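Local coordinates for protein tRNA (guanine(26)-N(2))-dimethyltransferase (PDB 2DUL) that probably transfers two methyl groups from S-adenosyl-L-methionine to the N2 amino nitrogen of a single guanine in a number of tRNAs, at residues A[35-40]-A[298-303]; A[45-50]-A[68-73]; A[254-259]-A[329-334]. One frame throughout, in Å; residues are numbered along the deposited sequence.

Contact 1 of 3, residues A[35-40]-A[298-303]; sequences NRDIVV and SLARKK
With CG turned anti to its own carbonyl carbon (chi1 -83°), Asp37 reaches out from helix 33-46 and presents both carboxylate oxygens to the backbone of Ala300 and Arg301. The result is a worked example of how one side chain can grip a turn through two successive N-H groups. Ala300 N donates to Asp37 OD1 at 3.0 Å, nearly straight at 163°, meeting the oxygen on its syn side but somewhat above the carboxylate plane. Arg301 N gives a shorter bond, 2.7 Å to Asp37 OD2, and uses the syn lone pair. The two bonds fix the rotation of the carboxylate, and a salt bridge from Arg64 to OD1 adds a further hold.

Apolar groups close in around this polar pairing. Leu299 CB lies 3.4 Å from Asp37 OD1, and its branch CD2 continues to Val40 CG1 at 4.4 Å, a loose touch one helical turn further along. Arg301 leads its own charge elsewhere: the chain bends at chi2 (-74°) and folds back, so that NH2 donates to Ala300 O at 2.7 Å from above the carbonyl plane.

Arg301 is the N-cap of helix 302-314, and the carboxylate bound to its N-H therefore lies just before the first turn, where the helix dipole may help to stabilise the negative charge. The motif is a buried helix carboxylate binding two successive backbone N-H groups of a loop; here it ties the loop leading into helix 302-314 to helix 33-46, which also carries Arg36, a predicted S-adenosyl-L-methionine-binding residue.

Contact 2 of 3, residues A[45-50]-A[68-73]; sequences ILNPKI and ETPAEE
The flat carboxylate of Glu72 offers one face to the aliphatic part of Lys49: Lys49 CG stands almost squarely over Glu72 CD at 3.6 Å, while Lys49 CD leans toward one edge and approaches Glu72 OE1 to 3.3 Å. The lysine then bends at chi3 and chi4, which keeps Lys49 NZ 5.2 Å from Glu72 OE1, so the charges attract only at a distance. Pro70 CG meets the Asn47 amide obliquely, from above its plane and beyond the ND2 end, 3.6 Å from Asn47 ND2; this nitrogen gives its hydrogen bond to Leu43 O in the preceding helix.

Between these outer pairs the backbones do the joining. Lys49 O accepts twice, from Glu72 N at 2.8 Å in the carbonyl plane and from Glu73 N at 3.1 Å, tilted from it. Pro48 O takes a CA-H...O contact from Ala71 CA (3.4 Å) and a hydrogen bond from a water, which reaches Thr69 OG1 weakly. That hydroxyl also closes an ST turn by accepting from Ala71 N.

Ile50 and Glu73 form a parallel bridge, their side chains side by side; Glu73 OE2 is hydrogen-bonded to Tyr131 OH and Trp75 NE1. Here strands 50-53 and 73-78 begin together, joined through helix 60-68: the beta-alpha-beta crossover of the Rossmann-like class I methyltransferase fold.

Contact 3 of 3, residues A[254-259]-A[329-334]; sequences DKTGKF and RRLKIE
Arg330 stretches from the last turn of helix 324-331 across the loop at Asp254 to Gly257, while its neighbour Leu331 lies against the loop at Thr256; the two side chains thus divide the contact into a polar and an apolar half. The arginine has CG anti to the carbonyl carbon (chi1 -67°) and is extended from there to NE, which carries its guanidinium past the backbone of Asp254. NH1 donates to Asp254 O at 2.7 Å. The bond falls in the carbonyl plane and on a lone pair, but it is bent (141°), and the oxygen lies near the guanidinium edge, tilted moderately from its plane.

The Asp254 carboxylate belongs to another pairing. Its OD1 stands well off the guanidinium plane of Arg330, 4.3 Å from NH1, too far for more than a charge attraction, and forms a salt bridge with Arg188. Arg330 in turn uses NH2 for a salt bridge with Glu190; NH1 and NH2 thus have different partners, the Asp254 carbonyl and the Glu190 carboxylate. Arg330 CD rests 3.6 Å from Gly257 N, where the chain turns with positive phi.

Leu331 crosses Thr256 at a slant. Its CD2 branch does the touching, 3.8 Å from Thr256 CA and 4.1 Å from Thr256 CB, and the helix 368-375 residues Tyr368 and Ile372 pack on the same leucine. Thr256 OG1 turns instead to its own loop, where it accepts from Lys258 N at 3.2 Å.

This last bond defines an ST turn in the connection between strands 247-252 and 259-263. The contact as a whole is surface packing, away from the predicted cofactor residues, of an inter-strand loop against the C-terminal end of a helix, which Lys332 leaves with positive phi.

In the fold
Contacts 1 and 2 are neighbours: both draw on helix 33-46, their centres are 16 Å apart, and they touch where Val40 CG1 packs 3.8 Å from Glu68 OE1. Along the chain contact 2 is nested within the loop closed by contact 1. Contact 1 holds Arg36 and its Val40 side chain is about 7 Å from that of Arg61, both arginines being predicted S-adenosyl-L-methionine-binding residues; contact 2 lies further off, the side chain of Ala71 about 11 Å from that of Arg61. Contact 3 is remote, its centre 38 Å from that of contact 1 and 47 Å from that of contact 2, on the other side of the chain's centre from contact 2. Its segments nevertheless alternate in sequence with those of contact 1.

Contact 1 of 3, residues A[35-40]-A[298-303]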
ATOM      1  N   ASN A  35      -8.959  -3.800  -3.691  1.00 28.43           N
ATOM      2  CA  ASN A  35      -7.984  -3.557  -2.632  1.00 29.71           C
ATOM      3  C   ASN A  35      -8.051  -4.698  -1.618  1.00 28.07           C
ATOM      4  O   ASN A  35      -7.024  -5.249  -1.219  1.00 26.03           O
ATOM      5  CB  ASN A  35      -8.290  -2.215  -1.951  1.00 32.37           C
ATOM      6  CG  ASN A  35      -7.347  -1.903  -0.794  1.00 36.97           C
ATOM      7  OD1 ASN A  35      -7.332  -2.602   0.223  1.00 37.40           O
ATOM      8  ND2 ASN A  35      -6.560  -0.840  -0.943  1.00 39.24           N
ATOM      9  N   ARG A  36      -9.264  -5.063  -1.211  1.00 27.28           N
ATOM     10  CA  ARG A  36      -9.434  -6.141  -0.246  1.00 25.76           C
ATOM     11  C   ARG A  36      -9.022  -7.499  -0.828  1.00 25.32           C
ATOM     12  O   ARG A  36      -8.497  -8.355  -0.108  1.00 23.15           O
ATOM     13  CB  ARG A  36     -10.877  -6.163   0.271  1.00 24.74           C
ATOM     14  CG  ARG A  36     -11.203  -4.970   1.181  1.00 24.90           C
ATOM     15  CD  ARG A  36     -12.619  -5.040   1.732  1.00 25.81           C
ATOM     16  NE  ARG A  36     -13.630  -4.585   0.777  1.00 24.70           N
ATOM     17  CZ  ARG A  36     -13.996  -3.317   0.607  1.00 24.99           C
ATOM     18  NH1 ARG A  36     -13.435  -2.351   1.325  1.00 24.05           N
ATOM     19  NH2 ARG A  36     -14.941  -3.013  -0.274  1.00 22.76           N
ATOM     20  N   ASP A  37      -9.238  -7.700  -2.128  1.00 25.29           N
ATOM     21  CA  ASP A  37      -8.826  -8.952  -2.759  1.00 24.32           C
ATOM     22  C   ASP A  37      -7.313  -9.101  -2.591  1.00 24.61           C
ATOM     23  O   ASP A  37      -6.819 -10.170  -2.223  1.00 25.04           O
ATOM     24  CB  ASP A  37      -9.123  -8.960  -4.264  1.00 26.20           C
ATOM     25  CG  ASP A  37     -10.555  -9.351  -4.596  1.00 28.83           C
ATOM     26  OD1 ASP A  37     -11.209 -10.049  -3.789  1.00 27.68           O
ATOM     27  OD2 ASP A  37     -11.016  -8.973  -5.694  1.00 31.13           O
ATOM     28  N   ILE A  38      -6.589  -8.022  -2.883  1.00 22.46           N
ATOM     29  CA  ILE A  38      -5.130  -8.022  -2.799  1.00 23.31           C
ATOM     30  C   ILE A  38      -4.644  -8.433  -1.417  1.00 22.05           C
ATOM     31  O   ILE A  38      -3.778  -9.303  -1.290  1.00 20.78           O
ATOM     32  CB  ILE A  38      -4.540  -6.622  -3.153  1.00 23.08           C
ATOM     33  CG1 ILE A  38      -5.012  -6.192  -4.544  1.00 25.28           C
ATOM     34  CG2 ILE A  38      -3.016  -6.659  -3.114  1.00 21.52           C
ATOM     35  CD1 ILE A  38      -4.640  -7.157  -5.648  1.00 24.78           C
ATOM     36  N   VAL A  39      -5.199  -7.819  -0.377  1.00 22.53           N
ATOM     37  CA  VAL A  39      -4.778  -8.162   0.974  1.00 23.16           C
ATOM     38  C   VAL A  39      -5.149  -9.613   1.303  1.00 23.05           C
ATOM     39  O   VAL A  39      -4.378 -10.324   1.958  1.00 22.78           O
ATOM     40  CB  VAL A  39      -5.364  -7.165   2.030  1.00 24.10           C
ATOM     41  CG1 VAL A  39      -6.875  -7.140   1.973  1.00 26.58           C
ATOM     42  CG2 VAL A  39      -4.877  -7.542   3.420  1.00 24.03           C
ATOM     43  N   VAL A  40      -6.311 -10.062   0.837  1.00 22.07           N
ATOM     44  CA  VAL A  40      -6.735 -11.443   1.073  1.00 22.40           C
ATOM     45  C   VAL A  40      -5.709 -12.391   0.453  1.00 23.23           C
ATOM     46  O   VAL A  40      -5.320 -13.392   1.061  1.00 23.43           O
ATOM     47  CB  VAL A  40      -8.134 -11.718   0.454  1.00 23.30           C
ATOM     48  CG1 VAL A  40      -8.372 -13.222   0.301  1.00 22.82           C
ATOM     49  CG2 VAL A  40      -9.212 -11.121   1.346  1.00 24.08           C
ATOM     50  N   SER A 298     -10.974 -17.792  -5.415  1.00 43.91           N
ATOM     51  CA  SER A 298     -12.170 -17.157  -5.941  1.00 44.03           C
ATOM     52  C   SER A 298     -12.155 -15.792  -5.263  1.00 42.90           C
ATOM     53  O   SER A 298     -12.172 -15.704  -4.036  1.00 43.79           O
ATOM     54  CB  SER A 298     -13.422 -17.946  -5.543  1.00 45.40           C
ATOM     55  OG  SER A 298     -13.530 -18.063  -4.135  1.00 46.45           O
ATOM     56  N   LEU A 299     -12.093 -14.731  -6.057  1.00 40.88           N
ATOM     57  CA  LEU A 299     -12.046 -13.381  -5.510  1.00 38.90           C
ATOM     58  C   LEU A 299     -13.246 -12.562  -5.948  1.00 38.69           C
ATOM     59  O   LEU A 299     -14.037 -13.007  -6.774  1.00 39.63           O
ATOM     60  CB  LEU A 299     -10.755 -12.689  -5.955  1.00 38.51           C
ATOM     61  CG  LEU A 299      -9.449 -13.343  -5.494  1.00 36.84           C
ATOM     62  CD1 LEU A 299      -8.267 -12.650  -6.157  1.00 37.39           C
ATOM     63  CD2 LEU A 299      -9.342 -13.263  -3.978  1.00 35.75           C
ATOM     64  N   ALA A 300     -13.378 -11.362  -5.388  1.00 36.88           N
ATOM     65  CA  ALA A 300     -14.488 -10.477  -5.722  1.00 37.22           C
ATOM     66  C   ALA A 300     -14.304  -9.847  -7.100  1.00 37.56           C
ATOM     67  O   ALA A 300     -15.263  -9.679  -7.850  1.00 38.24           O
ATOM     68  CB  ALA A 300     -14.616  -9.387  -4.667  1.00 35.91           C
ATOM     69  N   ARG A 301     -13.061  -9.495  -7.419  1.00 36.94           N
ATOM     70  CA  ARG A 301     -12.720  -8.878  -8.699  1.00 36.21           C
ATOM     71  C   ARG A 301     -11.471  -9.582  -9.221  1.00 36.15           C
ATOM     72  O   ARG A 301     -10.451  -8.945  -9.488  1.00 35.77           O
ATOM     73  CB  ARG A 301     -12.424  -7.391  -8.499  1.00 35.88           C
ATOM     74  CG  ARG A 301     -13.506  -6.625  -7.751  1.00 38.23           C
ATOM     75  CD  ARG A 301     -14.741  -6.390  -8.611  1.00 38.88           C
ATOM     76  NE  ARG A 301     -15.772  -5.662  -7.878  1.00 40.06           N
ATOM     77  CZ  ARG A 301     -16.578  -6.212  -6.976  1.00 39.56           C
ATOM     78  NH1 ARG A 301     -17.482  -5.469  -6.354  1.00 39.77           N
ATOM     79  NH2 ARG A 301     -16.492  -7.510  -6.707  1.00 41.51           N
ATOM     80  N   LYS A 302     -11.566 -10.900  -9.365  1.00 36.33           N
ATOM     81  CA  LYS A 302     -10.447 -11.720  -9.813  1.00 37.35           C
ATOM     82  C   LYS A 302      -9.739 -11.212 -11.071  1.00 38.16           C
ATOM     83  O   LYS A 302      -8.509 -11.138 -11.109  1.00 36.91           O
ATOM     84  CB  LYS A 302     -10.914 -13.164 -10.021  1.00 37.92           C
ATOM     85  CG  LYS A 302      -9.772 -14.159 -10.174  1.00 40.47           C
ATOM     86  CD  LYS A 302     -10.250 -15.594 -10.031  1.00 41.27           C
ATOM     87  CE  LYS A 302      -9.084 -16.570 -10.083  1.00 42.32           C
ATOM     88  NZ  LYS A 302      -9.507 -17.966  -9.774  1.00 40.99           N
ATOM     89  N   LYS A 303     -10.510 -10.866 -12.094  1.00 37.75           N
ATOM     90  CA  LYS A 303      -9.939 -10.371 -13.344  1.00 38.13           C
ATOM     91  C   LYS A 303      -9.059  -9.142 -13.126  1.00 36.77           C
ATOM     92  O   LYS A 303      -7.958  -9.057 -13.668  1.00 36.48           O
ATOM     93  CB  LYS A 303     -11.053 -10.035 -14.342  1.00 38.78           C
ATOM     94  CG  LYS A 303     -12.047  -9.000 -13.842  1.00 41.28           C
ATOM     95  CD  LYS A 303     -12.806  -9.492 -12.615  1.00 41.32           C
ATOM     96  CE  LYS A 303     -13.672  -8.396 -12.046  1.00 41.75           C
ATOM     97  NZ  LYS A 303     -12.847  -7.212 -11.719  1.00 41.27           N
TER

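Contact 2 of 3, residues A[45-50]-A[68-73]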
ATOM      1  N   ILE A  45      -0.598 -16.004   1.851  1.00 27.18           N
ATOM      2  CA  ILE A  45       0.802 -16.336   1.631  1.00 27.90           C
ATOM      3  C   ILE A  45       1.552 -16.185   2.949  1.00 28.16           C
ATOM      4  O   ILE A  45       2.297 -17.076   3.353  1.00 27.01           O
ATOM      5  CB  ILE A  45       1.456 -15.401   0.583  1.00 30.33           C
ATOM      6  CG1 ILE A  45       0.747 -15.542  -0.767  1.00 31.69           C
ATOM      7  CG2 ILE A  45       2.936 -15.728   0.436  1.00 30.24           C
ATOM      8  CD1 ILE A  45       0.779 -16.942  -1.335  1.00 33.79           C
ATOM      9  N   LEU A  46       1.339 -15.056   3.622  1.00 27.24           N
ATOM     10  CA  LEU A  46       2.018 -14.777   4.887  1.00 27.03           C
ATOM     11  C   LEU A  46       1.400 -15.450   6.108  1.00 26.77           C
ATOM     12  O   LEU A  46       2.088 -15.679   7.102  1.00 24.67           O
ATOM     13  CB  LEU A  46       2.116 -13.264   5.098  1.00 28.49           C
ATOM     14  CG  LEU A  46       3.339 -12.616   4.432  1.00 31.70           C
ATOM     15  CD1 LEU A  46       3.572 -13.208   3.053  1.00 33.63           C
ATOM     16  CD2 LEU A  46       3.142 -11.113   4.351  1.00 31.23           C
ATOM     17  N   ASN A  47       0.108 -15.751   6.040  1.00 26.09           N
ATOM     18  CA  ASN A  47      -0.583 -16.453   7.125  1.00 26.73           C
ATOM     19  C   ASN A  47      -0.553 -15.830   8.526  1.00 25.53           C
ATOM     20  O   ASN A  47      -0.344 -16.540   9.513  1.00 22.62           O
ATOM     21  CB  ASN A  47      -0.035 -17.882   7.229  1.00 28.92           C
ATOM     22  CG  ASN A  47      -0.016 -18.606   5.897  1.00 32.31           C
ATOM     23  OD1 ASN A  47       0.764 -19.539   5.703  1.00 35.73           O
ATOM     24  ND2 ASN A  47      -0.883 -18.193   4.977  1.00 32.86           N
ATOM     25  N   PRO A  48      -0.769 -14.508   8.646  1.00 24.82           N
ATOM     26  CA  PRO A  48      -0.743 -13.935  10.000  1.00 25.01           C
ATOM     27  C   PRO A  48      -1.904 -14.485  10.839  1.00 24.93           C
ATOM     28  O   PRO A  48      -3.033 -14.594  10.353  1.00 25.41           O
ATOM     29  CB  PRO A  48      -0.852 -12.433   9.740  1.00 24.54           C
ATOM     30  CG  PRO A  48      -1.690 -12.375   8.490  1.00 24.61           C
ATOM     31  CD  PRO A  48      -1.094 -13.481   7.639  1.00 25.75           C
ATOM     32  N   LYS A  49      -1.628 -14.833  12.092  1.00 23.73           N
ATOM     33  CA  LYS A  49      -2.648 -15.404  12.975  1.00 25.40           C
ATOM     34  C   LYS A  49      -3.625 -14.406  13.604  1.00 24.44           C
ATOM     35  O   LYS A  49      -4.843 -14.604  13.551  1.00 22.63           O
ATOM     36  CB  LYS A  49      -1.969 -16.219  14.082  1.00 29.77           C
ATOM     37  CG  LYS A  49      -2.925 -16.855  15.082  1.00 35.11           C
ATOM     38  CD  LYS A  49      -2.212 -17.874  15.974  1.00 40.02           C
ATOM     39  CE  LYS A  49      -1.173 -17.228  16.882  1.00 40.92           C
ATOM     40  NZ  LYS A  49      -1.808 -16.356  17.906  1.00 44.47           N
ATOM     41  N   ILE A  50      -3.089 -13.348  14.210  1.00 21.32           N
ATOM     42  CA  ILE A  50      -3.908 -12.327  14.862  1.00 20.13           C
ATOM     43  C   ILE A  50      -3.892 -11.061  14.007  1.00 20.56           C
ATOM     44  O   ILE A  50      -2.846 -10.438  13.826  1.00 17.81           O
ATOM     45  CB  ILE A  50      -3.355 -12.011  16.260  1.00 21.08           C
ATOM     46  CG1 ILE A  50      -3.122 -13.313  17.029  1.00 22.63           C
ATOM     47  CG2 ILE A  50      -4.326 -11.127  17.025  1.00 20.91           C
ATOM     48  CD1 ILE A  50      -2.446 -13.118  18.377  1.00 24.79           C
ATOM     49  N   GLU A  68     -11.836 -15.802   4.352  1.00 25.00           N
ATOM     50  CA  GLU A  68     -10.945 -16.173   3.259  1.00 25.83           C
ATOM     51  C   GLU A  68      -9.448 -16.310   3.513  1.00 24.89           C
ATOM     52  O   GLU A  68      -8.688 -16.521   2.571  1.00 26.64           O
ATOM     53  CB  GLU A  68     -11.164 -15.187   2.108  1.00 26.66           C
ATOM     54  CG  GLU A  68     -12.623 -15.080   1.680  1.00 27.84           C
ATOM     55  CD  GLU A  68     -12.871 -13.966   0.679  1.00 28.86           C
ATOM     56  OE1 GLU A  68     -12.074 -13.836  -0.276  1.00 27.82           O
ATOM     57  OE2 GLU A  68     -13.868 -13.225   0.841  1.00 26.24           O
ATOM     58  N   THR A  69      -9.013 -16.202   4.761  1.00 25.61           N
ATOM     59  CA  THR A  69      -7.588 -16.318   5.050  1.00 24.26           C
ATOM     60  C   THR A  69      -7.362 -17.184   6.280  1.00 24.55           C
ATOM     61  O   THR A  69      -8.299 -17.492   7.011  1.00 24.35           O
ATOM     62  CB  THR A  69      -6.949 -14.936   5.303  1.00 25.45           C
ATOM     63  OG1 THR A  69      -7.282 -14.489   6.623  1.00 26.17           O
ATOM     64  CG2 THR A  69      -7.458 -13.918   4.288  1.00 23.66           C
ATOM     65  N   PRO A  70      -6.106 -17.591   6.521  1.00 25.03           N
ATOM     66  CA  PRO A  70      -5.752 -18.428   7.673  1.00 24.46           C
ATOM     67  C   PRO A  70      -5.786 -17.687   9.014  1.00 24.80           C
ATOM     68  O   PRO A  70      -5.413 -18.250  10.046  1.00 22.91           O
ATOM     69  CB  PRO A  70      -4.338 -18.910   7.327  1.00 25.65           C
ATOM     70  CG  PRO A  70      -4.310 -18.862   5.826  1.00 26.45           C
ATOM     71  CD  PRO A  70      -4.996 -17.547   5.556  1.00 24.46           C
ATOM     72  N   ALA A  71      -6.219 -16.429   9.003  1.00 23.95           N
ATOM     73  CA  ALA A  71      -6.284 -15.656  10.242  1.00 23.77           C
ATOM     74  C   ALA A  71      -7.134 -16.415  11.260  1.00 25.32           C
ATOM     75  O   ALA A  71      -8.199 -16.931  10.923  1.00 25.35           O
ATOM     76  CB  ALA A  71      -6.885 -14.267   9.974  1.00 25.30           C
ATOM     77  N   GLU A  72      -6.659 -16.488  12.501  1.00 24.79           N
ATOM     78  CA  GLU A  72      -7.367 -17.200  13.564  1.00 25.39           C
ATOM     79  C   GLU A  72      -8.164 -16.279  14.481  1.00 24.16           C
ATOM     80  O   GLU A  72      -9.225 -16.652  14.985  1.00 23.85           O
ATOM     81  CB  GLU A  72      -6.365 -18.007  14.395  1.00 28.05           C
ATOM     82  CG  GLU A  72      -5.838 -19.240  13.676  1.00 34.09           C
ATOM     83  CD  GLU A  72      -4.673 -19.902  14.393  1.00 36.69           C
ATOM     84  OE1 GLU A  72      -4.705 -19.994  15.638  1.00 38.61           O
ATOM     85  OE2 GLU A  72      -3.728 -20.343  13.706  1.00 39.84           O
ATOM     86  N   GLU A  73      -7.643 -15.079  14.705  1.00 22.99           N
ATOM     87  CA  GLU A  73      -8.299 -14.101  15.560  1.00 22.59           C
ATOM     88  C   GLU A  73      -8.376 -12.805  14.768  1.00 23.87           C
ATOM     89  O   GLU A  73      -7.348 -12.243  14.380  1.00 22.14           O
ATOM     90  CB  GLU A  73      -7.490 -13.887  16.843  1.00 24.73           C
ATOM     91  CG  GLU A  73      -8.212 -13.064  17.899  1.00 24.57           C
ATOM     92  CD  GLU A  73      -7.412 -12.925  19.184  1.00 28.71           C
ATOM     93  OE1 GLU A  73      -7.140 -13.953  19.847  1.00 30.65           O
ATOM     94  OE2 GLU A  73      -7.052 -11.785  19.534  1.00 25.39           O
TER
HETATM   95  O   HOH W   1      -3.985 -14.703   7.584  1.00 34.44           O

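Contact 3 of 3, residues A[254-259]-A[329-334]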
ATOM      1  N   ASP A 254      12.907  19.817 -14.860  1.00 24.70           N
ATOM      2  CA  ASP A 254      11.638  20.098 -15.531  1.00 27.53           C
ATOM      3  C   ASP A 254      11.741  20.290 -17.042  1.00 26.39           C
ATOM      4  O   ASP A 254      10.752  20.135 -17.760  1.00 26.20           O
ATOM      5  CB  ASP A 254      10.981  21.342 -14.931  1.00 32.44           C
ATOM      6  CG  ASP A 254      10.689  21.193 -13.455  1.00 37.59           C
ATOM      7  OD1 ASP A 254      10.067  20.183 -13.062  1.00 38.88           O
ATOM      8  OD2 ASP A 254      11.078  22.094 -12.685  1.00 44.04           O
ATOM      9  N   LYS A 255      12.926  20.636 -17.527  1.00 25.31           N
ATOM     10  CA  LYS A 255      13.097  20.856 -18.955  1.00 26.79           C
ATOM     11  C   LYS A 255      13.448  19.600 -19.744  1.00 26.49           C
ATOM     12  O   LYS A 255      13.341  19.587 -20.972  1.00 26.10           O
ATOM     13  CB  LYS A 255      14.158  21.934 -19.194  1.00 28.71           C
ATOM     14  CG  LYS A 255      13.722  23.327 -18.749  1.00 30.96           C
ATOM     15  CD  LYS A 255      14.689  24.415 -19.198  1.00 37.16           C
ATOM     16  CE  LYS A 255      16.006  24.368 -18.439  1.00 38.68           C
ATOM     17  NZ  LYS A 255      16.761  23.107 -18.675  1.00 41.76           N
ATOM     18  N   THR A 256      13.832  18.538 -19.043  1.00 26.16           N
ATOM     19  CA  THR A 256      14.230  17.302 -19.713  1.00 23.86           C
ATOM     20  C   THR A 256      13.551  16.016 -19.242  1.00 23.16           C
ATOM     21  O   THR A 256      13.480  15.046 -19.994  1.00 23.60           O
ATOM     22  CB  THR A 256      15.747  17.089 -19.587  1.00 24.63           C
ATOM     23  OG1 THR A 256      16.079  16.844 -18.215  1.00 22.36           O
ATOM     24  CG2 THR A 256      16.504  18.319 -20.071  1.00 23.47           C
ATOM     25  N   GLY A 257      13.065  15.994 -18.007  1.00 20.03           N
ATOM     26  CA  GLY A 257      12.431  14.790 -17.508  1.00 19.96           C
ATOM     27  C   GLY A 257      13.469  13.849 -16.914  1.00 21.36           C
ATOM     28  O   GLY A 257      13.148  12.748 -16.475  1.00 21.88           O
ATOM     29  N   LYS A 258      14.723  14.281 -16.904  1.00 21.37           N
ATOM     30  CA  LYS A 258      15.788  13.464 -16.337  1.00 23.01           C
ATOM     31  C   LYS A 258      15.764  13.570 -14.817  1.00 23.46           C
ATOM     32  O   LYS A 258      15.561  14.653 -14.268  1.00 23.76           O
ATOM     33  CB  LYS A 258      17.154  13.920 -16.849  1.00 23.72           C
ATOM     34  CG  LYS A 258      18.317  13.104 -16.280  1.00 28.12           C
ATOM     35  CD  LYS A 258      19.650  13.554 -16.854  1.00 32.95           C
ATOM     36  CE  LYS A 258      20.802  12.738 -16.278  1.00 36.04           C
ATOM     37  NZ  LYS A 258      20.837  12.839 -14.791  1.00 37.89           N
ATOM     38  N   PHE A 259      15.965  12.443 -14.140  1.00 22.39           N
ATOM     39  CA  PHE A 259      15.978  12.432 -12.686  1.00 22.47           C
ATOM     40  C   PHE A 259      17.337  11.975 -12.177  1.00 21.99           C
ATOM     41  O   PHE A 259      18.095  11.327 -12.897  1.00 21.60           O
ATOM     42  CB  PHE A 259      14.866  11.515 -12.135  1.00 19.50           C
ATOM     43  CG  PHE A 259      15.029  10.051 -12.486  1.00 18.91           C
ATOM     44  CD1 PHE A 259      15.983   9.261 -11.843  1.00 19.34           C
ATOM     45  CD2 PHE A 259      14.214   9.460 -13.446  1.00 17.25           C
ATOM     46  CE1 PHE A 259      16.116   7.902 -12.153  1.00 19.35           C
ATOM     47  CE2 PHE A 259      14.340   8.104 -13.764  1.00 18.27           C
ATOM     48  CZ  PHE A 259      15.295   7.322 -13.116  1.00 19.07           C
ATOM     49  N   ARG A 329       6.974  15.952 -24.484  1.00 26.88           N
ATOM     50  CA  ARG A 329       6.503  17.330 -24.343  1.00 29.41           C
ATOM     51  C   ARG A 329       7.571  18.254 -23.758  1.00 28.74           C
ATOM     52  O   ARG A 329       7.700  19.406 -24.177  1.00 28.18           O
ATOM     53  CB  ARG A 329       5.247  17.388 -23.466  1.00 31.62           C
ATOM     54  CG  ARG A 329       4.055  16.640 -24.036  1.00 34.58           C
ATOM     55  CD  ARG A 329       2.798  16.835 -23.194  1.00 39.95           C
ATOM     56  NE  ARG A 329       2.284  18.203 -23.253  1.00 44.22           N
ATOM     57  CZ  ARG A 329       2.667  19.185 -22.445  1.00 46.74           C
ATOM     58  NH1 ARG A 329       3.571  18.956 -21.503  1.00 49.36           N
ATOM     59  NH2 ARG A 329       2.150  20.400 -22.583  1.00 46.77           N
ATOM     60  N   ARG A 330       8.336  17.751 -22.792  1.00 26.71           N
ATOM     61  CA  ARG A 330       9.384  18.552 -22.162  1.00 25.99           C
ATOM     62  C   ARG A 330      10.510  18.880 -23.138  1.00 26.22           C
ATOM     63  O   ARG A 330      10.946  20.028 -23.230  1.00 26.55           O
ATOM     64  CB  ARG A 330       9.956  17.824 -20.937  1.00 25.95           C
ATOM     65  CG  ARG A 330       8.969  17.668 -19.782  1.00 27.80           C
ATOM     66  CD  ARG A 330       9.613  16.997 -18.567  1.00 28.29           C
ATOM     67  NE  ARG A 330       8.641  16.749 -17.501  1.00 27.76           N
ATOM     68  CZ  ARG A 330       8.116  17.688 -16.715  1.00 29.66           C
ATOM     69  NH1 ARG A 330       8.468  18.961 -16.857  1.00 28.91           N
ATOM     70  NH2 ARG A 330       7.219  17.356 -15.795  1.00 28.74           N
ATOM     71  N   LEU A 331      10.976  17.872 -23.869  1.00 26.57           N
ATOM     72  CA  LEU A 331      12.058  18.062 -24.831  1.00 27.59           C
ATOM     73  C   LEU A 331      11.568  18.638 -26.160  1.00 27.60           C
ATOM     74  O   LEU A 331      12.362  19.150 -26.952  1.00 26.12           O
ATOM     75  CB  LEU A 331      12.773  16.729 -25.093  1.00 25.50           C
ATOM     76  CG  LEU A 331      13.552  16.121 -23.922  1.00 27.96           C
ATOM     77  CD1 LEU A 331      14.091  14.754 -24.321  1.00 27.96           C
ATOM     78  CD2 LEU A 331      14.692  17.052 -23.521  1.00 25.99           C
ATOM     79  N   LYS A 332      10.261  18.556 -26.396  1.00 27.95           N
ATOM     80  CA  LYS A 332       9.670  19.045 -27.638  1.00 28.55           C
ATOM     81  C   LYS A 332      10.140  18.180 -28.798  1.00 28.66           C
ATOM     82  O   LYS A 332      10.656  18.681 -29.798  1.00 29.16           O
ATOM     83  CB  LYS A 332      10.060  20.505 -27.895  1.00 30.05           C
ATOM     84  CG  LYS A 332       9.612  21.468 -26.809  1.00 32.43           C
ATOM     85  CD  LYS A 332       8.099  21.482 -26.672  1.00 33.50           C
ATOM     86  CE  LYS A 332       7.657  22.430 -25.566  1.00 36.43           C
ATOM     87  NZ  LYS A 332       8.129  23.823 -25.820  1.00 39.86           N
ATOM     88  N   ILE A 333       9.973  16.873 -28.650  1.00 28.05           N
ATOM     89  CA  ILE A 333      10.363  15.940 -29.696  1.00 30.75           C
ATOM     90  C   ILE A 333       9.247  14.933 -29.918  1.00 30.94           C
ATOM     91  O   ILE A 333       8.361  14.776 -29.077  1.00 31.82           O
ATOM     92  CB  ILE A 333      11.649  15.160 -29.322  1.00 31.11           C
ATOM     93  CG1 ILE A 333      11.422  14.371 -28.031  1.00 33.73           C
ATOM     94  CG2 ILE A 333      12.820  16.122 -29.171  1.00 31.51           C
ATOM     95  CD1 ILE A 333      12.591  13.476 -27.636  1.00 32.43           C
ATOM     96  N   GLU A 334       9.287  14.268 -31.066  1.00 31.68           N
ATOM     97  CA  GLU A 334       8.311  13.242 -31.398  1.00 32.47           C
ATOM     98  C   GLU A 334       8.905  11.937 -30.879  1.00 32.25           C
ATOM     99  O   GLU A 334      10.122  11.751 -30.920  1.00 31.92           O
ATOM    100  CB  GLU A 334       8.116  13.163 -32.912  1.00 34.80           C
ATOM    101  CG  GLU A 334       7.442  14.388 -33.511  1.00 41.65           C
ATOM    102  CD  GLU A 334       5.941  14.405 -33.278  1.00 44.25           C
ATOM    103  OE1 GLU A 334       5.510  14.220 -32.118  1.00 46.19           O
ATOM    104  OE2 GLU A 334       5.193  14.608 -34.260  1.00 45.32           O
TER